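Local atomic coordinates of putative molybdenum cofactor biosynthesis protein (Corynebacterium diphtheriae, PDB entry 2G2C), a protein that probably binds molybdopterin and takes part in molybdenum cofactor biosynthesis. Residues G125-G128 with H132-L135; E60-A65 with R71-A76; V137-S142 with T147-V152. All coordinates share one frame; numbering follows the deposited sequence.

Interaction 1: residues G125-G128 with H132-L135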
ATOM      1  N   GLY A 125       1.549  -8.232   0.178  1.00 10.27           N
ATOM      2  CA  GLY A 125       0.927  -9.526   0.477  1.00 10.28           C
ATOM      3  C   GLY A 125      -0.558  -9.474   0.342  1.00 10.09           C
ATOM      4  O   GLY A 125      -1.120  -8.372   0.154  1.00 10.26           O
ATOM      5  N   VAL A 126      -1.213 -10.634   0.504  1.00  9.84           N
ATOM      6  CA  VAL A 126      -2.696 -10.634   0.463  1.00  9.99           C
ATOM      7  C   VAL A 126      -3.262 -11.088   1.799  1.00  9.74           C
ATOM      8  O   VAL A 126      -2.578 -11.776   2.557  1.00 10.79           O
ATOM      9  CB  VAL A 126      -3.248 -11.568  -0.669  1.00  9.72           C
ATOM     10  CG1 VAL A 126      -2.869 -11.058  -2.047  1.00 10.95           C
ATOM     11  CG2 VAL A 126      -2.738 -12.994  -0.529  1.00 11.66           C
ATOM     12  N   THR A 127      -4.516 -10.688   2.074  1.00  9.16           N
ATOM     13  CA  THR A 127      -5.111 -10.943   3.391  1.00 10.13           C
ATOM     14  C   THR A 127      -5.883 -12.252   3.448  1.00 11.06           C
ATOM     15  O   THR A 127      -6.407 -12.618   4.493  1.00 12.03           O
ATOM     16  CB  THR A 127      -6.072  -9.836   3.823  1.00 10.60           C
ATOM     17  OG1 THR A 127      -7.144  -9.813   2.873  1.00 11.69           O
ATOM     18  CG2 THR A 127      -5.328  -8.480   3.926  1.00 10.19           C
ATOM     19  N   GLY A 128      -5.914 -12.969   2.341  1.00 10.74           N
ATOM     20  CA  GLY A 128      -6.663 -14.231   2.228  1.00 12.25           C
ATOM     21  C   GLY A 128      -6.439 -14.788   0.849  1.00 12.65           C
ATOM     22  O   GLY A 128      -5.611 -14.258   0.074  1.00 12.58           O
ATOM     23  N   HIS A 132     -12.784 -12.266  -1.394  1.00 13.51           N
ATOM     24  CA  HIS A 132     -12.908 -11.221  -0.394  1.00 13.98           C
ATOM     25  C   HIS A 132     -11.533 -10.693   0.033  1.00 13.47           C
ATOM     26  O   HIS A 132     -11.457  -9.693   0.762  1.00 14.86           O
ATOM     27  CB  HIS A 132     -13.666 -11.725   0.819  1.00 14.67           C
ATOM     28  CG  HIS A 132     -15.148 -11.771   0.604  1.00 19.02           C
ATOM     29  ND1 HIS A 132     -16.061 -11.480   1.598  1.00 24.36           N
ATOM     30  CD2 HIS A 132     -15.868 -12.044  -0.514  1.00 21.33           C
ATOM     31  CE1 HIS A 132     -17.282 -11.588   1.101  1.00 23.99           C
ATOM     32  NE2 HIS A 132     -17.194 -11.933  -0.175  1.00 22.38           N
ATOM     33  N   ALA A 133     -10.467 -11.358  -0.410  1.00 12.48           N
ATOM     34  CA  ALA A 133      -9.113 -11.013   0.068  1.00 11.46           C
ATOM     35  C   ALA A 133      -8.658  -9.693  -0.540  1.00 11.78           C
ATOM     36  O   ALA A 133      -9.062  -9.374  -1.657  1.00 12.43           O
ATOM     37  CB  ALA A 133      -8.123 -12.125  -0.276  1.00 13.11           C
ATOM     38  N   ALA A 134      -7.832  -8.958   0.205  1.00 11.16           N
ATOM     39  CA  ALA A 134      -7.258  -7.712  -0.277  1.00 10.02           C
ATOM     40  C   ALA A 134      -5.754  -7.869  -0.506  1.00 11.37           C
ATOM     41  O   ALA A 134      -5.101  -8.693   0.142  1.00 10.93           O
ATOM     42  CB  ALA A 134      -7.502  -6.604   0.716  1.00 11.45           C
ATOM     43  N   LEU A 135      -5.235  -7.080  -1.437  1.00 10.45           N
ATOM     44  CA  LEU A 135      -3.800  -6.946  -1.665  1.00 10.89           C
ATOM     45  C   LEU A 135      -3.317  -5.666  -0.983  1.00  9.63           C
ATOM     46  O   LEU A 135      -3.919  -4.613  -1.192  1.00 10.95           O
ATOM     47  CB  LEU A 135      -3.559  -6.799  -3.155  1.00 11.64           C
ATOM     48  CG  LEU A 135      -2.132  -6.480  -3.599  1.00 11.06           C
ATOM     49  CD1 LEU A 135      -1.162  -7.661  -3.306  1.00 12.11           C
ATOM     50  CD2 LEU A 135      -2.163  -6.143  -5.100  1.00 13.58           C
TER

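Interaction 2: residues E60-A65 with R71-A76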
ATOM      1  N   GLU A  60      -4.770   0.791  12.531  1.00 11.45           N
ATOM      2  CA  GLU A  60      -6.149   1.307  12.535  1.00 12.62           C
ATOM      3  C   GLU A  60      -6.570   1.684  11.120  1.00 12.07           C
ATOM      4  O   GLU A  60      -7.677   1.389  10.695  1.00 12.00           O
ATOM      5  CB  GLU A  60      -6.253   2.514  13.448  1.00 13.89           C
ATOM      6  CG  GLU A  60      -7.598   3.135  13.472  1.00 17.90           C
ATOM      7  CD  GLU A  60      -7.645   4.346  14.381  1.00 25.44           C
ATOM      8  OE1 GLU A  60      -6.685   5.192  14.371  1.00 25.90           O
ATOM      9  OE2 GLU A  60      -8.648   4.451  15.119  1.00 27.25           O
ATOM     10  N   ALA A  61      -5.680   2.364  10.390  1.00 11.36           N
ATOM     11  CA  ALA A  61      -6.000   2.755   9.012  1.00 11.73           C
ATOM     12  C   ALA A  61      -6.239   1.561   8.067  1.00 10.64           C
ATOM     13  O   ALA A  61      -7.149   1.591   7.223  1.00 12.68           O
ATOM     14  CB  ALA A  61      -4.919   3.680   8.469  1.00 11.67           C
ATOM     15  N   ILE A  62      -5.401   0.511   8.191  1.00 10.27           N
ATOM     16  CA  ILE A  62      -5.601  -0.651   7.345  1.00  9.66           C
ATOM     17  C   ILE A  62      -6.895  -1.397   7.693  1.00 10.28           C
ATOM     18  O   ILE A  62      -7.655  -1.784   6.791  1.00 11.33           O
ATOM     19  CB  ILE A  62      -4.393  -1.613   7.434  1.00  9.26           C
ATOM     20  CG1 ILE A  62      -3.139  -0.937   6.829  1.00 11.51           C
ATOM     21  CG2 ILE A  62      -4.693  -2.884   6.700  1.00 11.39           C
ATOM     22  CD1 ILE A  62      -1.820  -1.767   6.984  1.00 11.30           C
ATOM     23  N   ALA A  63      -7.118  -1.635   8.991  1.00 10.67           N
ATOM     24  CA  ALA A  63      -8.298  -2.373   9.431  1.00 11.23           C
ATOM     25  C   ALA A  63      -9.563  -1.600   8.982  1.00 11.95           C
ATOM     26  O   ALA A  63     -10.548  -2.197   8.526  1.00 11.71           O
ATOM     27  CB  ALA A  63      -8.298  -2.521  10.935  1.00 12.15           C
ATOM     28  N   THR A  64      -9.541  -0.274   9.116  1.00 11.72           N
ATOM     29  CA  THR A  64     -10.672   0.537   8.666  1.00 12.63           C
ATOM     30  C   THR A  64     -10.919   0.389   7.155  1.00 12.32           C
ATOM     31  O   THR A  64     -12.058   0.198   6.694  1.00 13.63           O
ATOM     32  CB  THR A  64     -10.467   2.010   9.052  1.00 13.90           C
ATOM     33  OG1 THR A  64     -10.510   2.128  10.485  1.00 15.56           O
ATOM     34  CG2 THR A  64     -11.540   2.857   8.426  1.00 13.17           C
ATOM     35  N   ALA A  65      -9.848   0.496   6.366  1.00 11.32           N
ATOM     36  CA  ALA A  65     -10.041   0.344   4.927  1.00 11.76           C
ATOM     37  C   ALA A  65     -10.586  -1.043   4.557  1.00 11.73           C
ATOM     38  O   ALA A  65     -11.467  -1.168   3.694  1.00 12.58           O
ATOM     39  CB  ALA A  65      -8.754   0.615   4.192  1.00 12.47           C
ATOM     40  N   ARG A  71     -10.190  -3.683  -1.452  1.00 11.27           N
ATOM     41  CA  ARG A  71      -9.452  -4.891  -1.844  1.00 11.51           C
ATOM     42  C   ARG A  71      -8.021  -4.596  -2.323  1.00 12.00           C
ATOM     43  O   ARG A  71      -7.258  -5.505  -2.566  1.00 11.38           O
ATOM     44  CB  ARG A  71     -10.229  -5.744  -2.849  1.00 12.90           C
ATOM     45  CG  ARG A  71     -11.523  -6.301  -2.221  1.00 13.13           C
ATOM     46  CD  ARG A  71     -12.097  -7.375  -3.112  1.00 13.36           C
ATOM     47  NE  ARG A  71     -11.211  -8.531  -3.255  1.00 13.10           N
ATOM     48  CZ  ARG A  71     -11.181  -9.341  -4.315  1.00 13.39           C
ATOM     49  NH1 ARG A  71     -12.043  -9.161  -5.345  1.00 13.96           N
ATOM     50  NH2 ARG A  71     -10.284 -10.340  -4.340  1.00 14.56           N
ATOM     51  N   PHE A  72      -7.686  -3.305  -2.439  1.00 10.83           N
ATOM     52  CA  PHE A  72      -6.324  -2.906  -2.778  1.00 10.80           C
ATOM     53  C   PHE A  72      -6.013  -1.751  -1.860  1.00 11.67           C
ATOM     54  O   PHE A  72      -6.742  -0.757  -1.857  1.00 11.53           O
ATOM     55  CB  PHE A  72      -6.209  -2.480  -4.249  1.00 10.98           C
ATOM     56  CG  PHE A  72      -4.853  -1.943  -4.599  1.00 12.97           C
ATOM     57  CD1 PHE A  72      -3.718  -2.707  -4.386  1.00 14.18           C
ATOM     58  CD2 PHE A  72      -4.685  -0.657  -5.105  1.00 16.52           C
ATOM     59  CE1 PHE A  72      -2.434  -2.212  -4.688  1.00 13.92           C
ATOM     60  CE2 PHE A  72      -3.387  -0.162  -5.397  1.00 18.47           C
ATOM     61  CZ  PHE A  72      -2.287  -0.939  -5.206  1.00 14.53           C
ATOM     62  N   ILE A  73      -4.986  -1.912  -1.030  1.00 10.26           N
ATOM     63  CA  ILE A  73      -4.584  -0.881  -0.100  1.00 10.72           C
ATOM     64  C   ILE A  73      -3.139  -0.599  -0.358  1.00 11.31           C
ATOM     65  O   ILE A  73      -2.319  -1.533  -0.342  1.00 10.94           O
ATOM     66  CB  ILE A  73      -4.757  -1.374   1.367  1.00 10.62           C
ATOM     67  CG1 ILE A  73      -6.240  -1.669   1.637  1.00 11.75           C
ATOM     68  CG2 ILE A  73      -4.193  -0.331   2.337  1.00 11.72           C
ATOM     69  CD1 ILE A  73      -6.550  -2.276   3.026  1.00 12.31           C
ATOM     70  N   ILE A  74      -2.819   0.669  -0.623  1.00 10.62           N
ATOM     71  CA  ILE A  74      -1.408   1.033  -0.826  1.00 10.52           C
ATOM     72  C   ILE A  74      -1.037   2.079   0.238  1.00 11.29           C
ATOM     73  O   ILE A  74      -1.761   3.051   0.424  1.00 10.96           O
ATOM     74  CB  ILE A  74      -1.123   1.491  -2.267  1.00 11.15           C
ATOM     75  CG1 ILE A  74       0.403   1.749  -2.438  1.00 12.74           C
ATOM     76  CG2 ILE A  74      -1.960   2.692  -2.630  1.00 13.26           C
ATOM     77  CD1 ILE A  74       0.915   1.560  -3.877  1.00 14.97           C
ATOM     78  N   THR A  75       0.063   1.826   0.950  1.00 10.95           N
ATOM     79  CA  THR A  75       0.570   2.768   1.947  1.00 11.26           C
ATOM     80  C   THR A  75       1.808   3.451   1.346  1.00 11.76           C
ATOM     81  O   THR A  75       2.499   2.885   0.478  1.00 11.36           O
ATOM     82  CB  THR A  75       0.974   2.069   3.268  1.00 12.14           C
ATOM     83  OG1 THR A  75       2.070   1.157   3.054  1.00 12.43           O
ATOM     84  CG2 THR A  75      -0.226   1.273   3.839  1.00 11.92           C
ATOM     85  N   ALA A  76       2.104   4.650   1.839  1.00 10.67           N
ATOM     86  CA  ALA A  76       3.318   5.354   1.409  1.00 10.36           C
ATOM     87  C   ALA A  76       3.961   5.880   2.650  1.00 10.53           C
ATOM     88  O   ALA A  76       3.361   6.736   3.308  1.00 11.89           O
ATOM     89  CB  ALA A  76       2.943   6.512   0.431  1.00 10.43           C
TER

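Interaction 3: residues V137-S142 with T147-V152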
ATOM      1  N   VAL A 137       0.066  -3.180  -0.317  1.00  9.62           N
ATOM      2  CA  VAL A 137       1.406  -2.870  -0.850  1.00 10.50           C
ATOM      3  C   VAL A 137       1.942  -1.697  -0.057  1.00 10.15           C
ATOM      4  O   VAL A 137       1.271  -0.661   0.049  1.00 11.33           O
ATOM      5  CB  VAL A 137       1.301  -2.439  -2.347  1.00 11.36           C
ATOM      6  CG1 VAL A 137       2.619  -1.842  -2.872  1.00 12.94           C
ATOM      7  CG2 VAL A 137       0.869  -3.606  -3.213  1.00 11.99           C
ATOM      8  N   ASN A 138       3.146  -1.867   0.507  1.00  9.50           N
ATOM      9  CA  ASN A 138       3.850  -0.760   1.193  1.00  9.57           C
ATOM     10  C   ASN A 138       4.823  -0.094   0.233  1.00 11.62           C
ATOM     11  O   ASN A 138       5.797  -0.737  -0.201  1.00 12.54           O
ATOM     12  CB  ASN A 138       4.720  -1.281   2.348  1.00 10.49           C
ATOM     13  CG  ASN A 138       3.945  -1.960   3.460  1.00 10.91           C
ATOM     14  OD1 ASN A 138       4.537  -2.770   4.159  1.00 12.37           O
ATOM     15  ND2 ASN A 138       2.679  -1.592   3.679  1.00  9.34           N
ATOM     16  N   ALA A 139       4.576   1.177  -0.104  1.00 10.40           N
ATOM     17  CA  ALA A 139       5.560   1.957  -0.868  1.00 11.88           C
ATOM     18  C   ALA A 139       6.357   2.896   0.030  1.00 12.07           C
ATOM     19  O   ALA A 139       5.927   3.238   1.122  1.00 11.37           O
ATOM     20  CB  ALA A 139       4.854   2.774  -1.948  1.00 10.54           C
ATOM     21  N   PRO A 140       7.546   3.313  -0.424  1.00 13.05           N
ATOM     22  CA  PRO A 140       8.284   4.352   0.308  1.00 13.32           C
ATOM     23  C   PRO A 140       7.558   5.700   0.275  1.00 13.13           C
ATOM     24  O   PRO A 140       6.555   5.839  -0.442  1.00 12.94           O
ATOM     25  CB  PRO A 140       9.623   4.459  -0.450  1.00 14.93           C
ATOM     26  CG  PRO A 140       9.707   3.156  -1.269  1.00 15.42           C
ATOM     27  CD  PRO A 140       8.268   2.817  -1.614  1.00 14.90           C
ATOM     28  N   SER A 141       8.094   6.667   1.020  1.00 13.63           N
ATOM     29  CA  SER A 141       7.481   7.990   1.058  0.50 13.67           C
ATOM     30  C   SER A 141       7.759   8.784  -0.220  1.00 14.20           C
ATOM     31  O   SER A 141       6.964   9.637  -0.605  1.00 15.70           O
ATOM     32  CB  SER A 141       8.022   8.788   2.240  0.50 13.71           C
ATOM     33  OG  SER A 141       9.438   8.814   2.195  0.50 12.80           O
ATOM     34  N   SER A 142       8.897   8.495  -0.850  1.00 14.14           N
ATOM     35  CA  SER A 142       9.339   9.305  -1.995  1.00 14.26           C
ATOM     36  C   SER A 142       8.545   9.042  -3.258  1.00 14.56           C
ATOM     37  O   SER A 142       8.122   7.915  -3.540  1.00 14.44           O
ATOM     38  CB  SER A 142      10.832   9.058  -2.248  1.00 15.09           C
ATOM     39  OG  SER A 142      11.013   7.817  -2.877  1.00 15.43           O
ATOM     40  N   THR A 147       6.821   5.386  -7.680  1.00 12.07           N
ATOM     41  CA  THR A 147       6.723   5.033  -9.111  1.00 13.08           C
ATOM     42  C   THR A 147       7.403   3.697  -9.433  1.00 12.94           C
ATOM     43  O   THR A 147       6.940   2.946 -10.306  1.00 13.51           O
ATOM     44  CB  THR A 147       7.272   6.147 -10.038  1.00 13.22           C
ATOM     45  OG1 THR A 147       8.673   6.311  -9.836  1.00 13.75           O
ATOM     46  CG2 THR A 147       6.537   7.463  -9.762  1.00 13.62           C
ATOM     47  N   ASP A 148       8.491   3.390  -8.733  1.00 14.29           N
ATOM     48  CA  ASP A 148       9.164   2.096  -8.886  1.00 14.86           C
ATOM     49  C   ASP A 148       8.295   0.945  -8.338  1.00 14.48           C
ATOM     50  O   ASP A 148       8.202  -0.136  -8.950  1.00 16.26           O
ATOM     51  CB  ASP A 148      10.525   2.104  -8.204  1.00 16.75           C
ATOM     52  CG  ASP A 148      11.582   2.849  -9.008  1.00 18.72           C
ATOM     53  OD1 ASP A 148      11.420   3.061 -10.236  1.00 22.80           O
ATOM     54  OD2 ASP A 148      12.587   3.245  -8.381  1.00 23.02           O
ATOM     55  N   THR A 149       7.649   1.185  -7.204  1.00 13.18           N
ATOM     56  CA  THR A 149       6.749   0.159  -6.666  1.00 13.28           C
ATOM     57  C   THR A 149       5.619  -0.089  -7.651  1.00 13.63           C
ATOM     58  O   THR A 149       5.292  -1.232  -7.977  1.00 13.67           O
ATOM     59  CB  THR A 149       6.190   0.608  -5.295  1.00 12.61           C
ATOM     60  OG1 THR A 149       7.278   0.591  -4.359  1.00 14.41           O
ATOM     61  CG2 THR A 149       5.062  -0.288  -4.842  1.00 14.34           C
ATOM     62  N   TRP A 150       5.028   1.007  -8.144  1.00 11.90           N
ATOM     63  CA  TRP A 150       3.908   0.919  -9.061  1.00 12.87           C
ATOM     64  C   TRP A 150       4.293   0.188 -10.350  1.00 12.80           C
ATOM     65  O   TRP A 150       3.515  -0.601 -10.891  1.00 12.78           O
ATOM     66  CB  TRP A 150       3.380   2.328  -9.391  1.00 13.24           C
ATOM     67  CG  TRP A 150       2.098   2.220 -10.072  1.00 12.62           C
ATOM     68  CD1 TRP A 150       1.864   2.311 -11.432  1.00 14.52           C
ATOM     69  CD2 TRP A 150       0.830   1.966  -9.460  1.00 13.62           C
ATOM     70  NE1 TRP A 150       0.540   2.165 -11.673  1.00 15.58           N
ATOM     71  CE2 TRP A 150      -0.125   1.942 -10.494  1.00 14.20           C
ATOM     72  CE3 TRP A 150       0.412   1.758  -8.134  1.00 15.93           C
ATOM     73  CZ2 TRP A 150      -1.490   1.713 -10.255  1.00 15.11           C
ATOM     74  CZ3 TRP A 150      -0.954   1.548  -7.878  1.00 17.01           C
ATOM     75  CH2 TRP A 150      -1.883   1.521  -8.943  1.00 16.24           C
ATOM     76  N   ALA A 151       5.498   0.453 -10.860  1.00 12.56           N
ATOM     77  CA  ALA A 151       5.946  -0.198 -12.094  1.00 12.76           C
ATOM     78  C   ALA A 151       5.943  -1.700 -11.997  1.00 12.93           C
ATOM     79  O   ALA A 151       5.736  -2.401 -12.993  1.00 13.22           O
ATOM     80  CB  ALA A 151       7.350   0.296 -12.478  1.00 12.53           C
ATOM     81  N   VAL A 152       6.226  -2.210 -10.803  1.00 12.63           N
ATOM     82  CA  VAL A 152       6.212  -3.667 -10.611  1.00 14.66           C
ATOM     83  C   VAL A 152       4.809  -4.204 -10.332  1.00 14.60           C
ATOM     84  O   VAL A 152       4.404  -5.259 -10.854  1.00 16.06           O
ATOM     85  CB  VAL A 152       7.177  -4.071  -9.499  1.00 14.44           C
ATOM     86  CG1 VAL A 152       6.974  -5.566  -9.111  1.00 16.00           C
ATOM     87  CG2 VAL A 152       8.640  -3.765  -9.932  1.00 14.66           C
TER
HETATM   88  O   HOH W   1       7.643  -1.283  -2.106  1.00 18.06           O

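Interaction 1: residues G125-G128 with H132-L135
The loop end of a beta-hairpin made by strands 124-126 and 135-139 brings Thr127 against Ala134, just where the first strand ends and before the second begins. Two hydrogen bonds join this pair. Thr127 N donates to Ala134 O at 2.8 Å. In return Ala134 N donates to the side-chain hydroxyl, Thr127 OG1, at 2.9 Å along an almost straight N-H...O line of 178°. The hydroxyl therefore takes the place that a backbone carbonyl would hold in a regular sheet. A first torsion of 63° sets OG1 between the backbone N and the carbonyl carbon of its own residue and brings it to the amide, while CG2 stands beside the backbone N. Ala134 O has a further close neighbour in Val126 CA, 3.1 Å away in a CA-H...O contact, so the carbonyl is approached by two successive residues of the facing chain.

Deeper in, Val126 and Leu135 form an antiparallel non-hydrogen-bonded pair with both side chains on one face of the sheet. CG1 of Val126 meets CD1 of Leu135 at 4.0 Å, and Leu135 CD1 also lies 3.5 Å from Gly125 O. Helix 157-165 covers this face, with Leu164 on Val126 and Ile157 and Ile160 on Leu135. At the turn end, the methyl CB of Ala133 sits 3.3 Å from Gly128 O, a carbonyl that the contact buries without a polar partner in the model. The whole is a beta-hairpin linking two antiparallel strands of a mixed sheet, closed on the loop side by a threonine side chain bonded to the opposite backbone.

Interaction 2: residues E60-A65 with R71-A76
Ile73, Ile62 and Ala65 make this contact through apolar packing of helix 55-67 on strand 72-76. CD1 of Ile73 is the atom that reaches the helix. It lies 3.8 Å from CB of Ala65 and 4.2 Å from CG2 of Ile62, so one methyl is placed against two residues three positions apart on the helix, nearly one turn. The Ile73 side chain puts CG1 beside its backbone N (chi1 -62°) and then extends it (chi2 175°), which carries CD1 out from the sheet to the helix surface. Ile62 has the same pair of torsions, but there it is the CG2 branch, anti to the backbone N, that turns to the strand; the two isoleucines run at a slant to each other. Ala65 directs its CB at the strand, where it meets Ile73 CD1. The backbones at Ile62 and Ile73 stand 7.5 Å apart between CA atoms.

Contact with polar atoms is limited to the helix backbone: Ile62 O lies 4.0 Å from Ile73 CD1, a packing distance. Within the helix, Ala65 N donates to Ala61 O at 3.0 Å, the regular bond of the turn that presents Ile62 and Ala65.

The surroundings are largely apolar too. Ile73 also touches Ile11 and Ala65 touches Ala9, both of strand 5-13, while Ile62 rests on Ile136 of strand 135-139 and on Thr91 of helix 87-92. On the other face of the strand, Phe72 and Ile74 pack against helix 26-34. With methyl groups alone meeting side chain to side chain, all three residues buried and no polar pairing between the segments, the contact is consistent with cohesion that is hydrophobic and depends on shape.

Interaction 3: residues V137-S142 with T147-V152
Thr149 of helix 143-153 points its side chain at strand 135-139 and meets it with two different ends. The tight part is apolar: its methyl CG2 approaches CG1 of Val137 tip to tip at 3.5 Å. In Thr149 a chi1 of -69° puts OG1 beside the backbone N and leaves CG2 anti to it; Val137 CG1 is also anti (chi1 169°), and this aims each methyl at the other from helix to strand. Thr149 alone supplies the helix side of the direct contacts.

The other end, OG1, packs more loosely. It lies 3.7 Å from CD of Pro140, the two side chains set at a slant, and 4.1 Å from CB of Ala139. Here the polar link is indirect: a water donates to Asn138 O at 2.7 Å and is hydrogen-bonded to Thr149 OG1 at 3.0 Å, tying the strand backbone to the helix. The hydroxyl is also bonded to Gly145 O, one turn back in its own helix. Beyond Pro140 the chain becomes exposed, and Ser142 N-caps the helix through OG to Gly145 N.

On the strand, Val137 also packs on Phe72 and Ile74 of strand 72-76 and on Ile153 of the same helix. Trp150 reaches Leu33 and Met34 of helix 26-34, and Val152 lies on helix 100-109, so helix 143-153 touches both.

Overall arrangement
The three contacts meet around strands 72-76 and 135-139, neighbours in one mixed sheet. Interaction 1 leads into strand 135-139, and interaction 3 takes up the same strand from Val137 onward; their centres lie about 18 Å apart, on opposite sides of the chain's centre. Interaction 2 bridges them, with centres about 11 Å from interaction 1 and 15 Å from interaction 3. Arg71 O receives Leu135 N at 2.8 Å, and Thr75 O receives Ala139 N at 2.8 Å. Asn138 ND2 is hydrogen-bonded to Thr75 OG1 at 2.9 Å. A bound sodium ion lies about 4 Å from the Pro140 side chain in interaction 3 and about 14 Å from that of Ile62 in interaction 2.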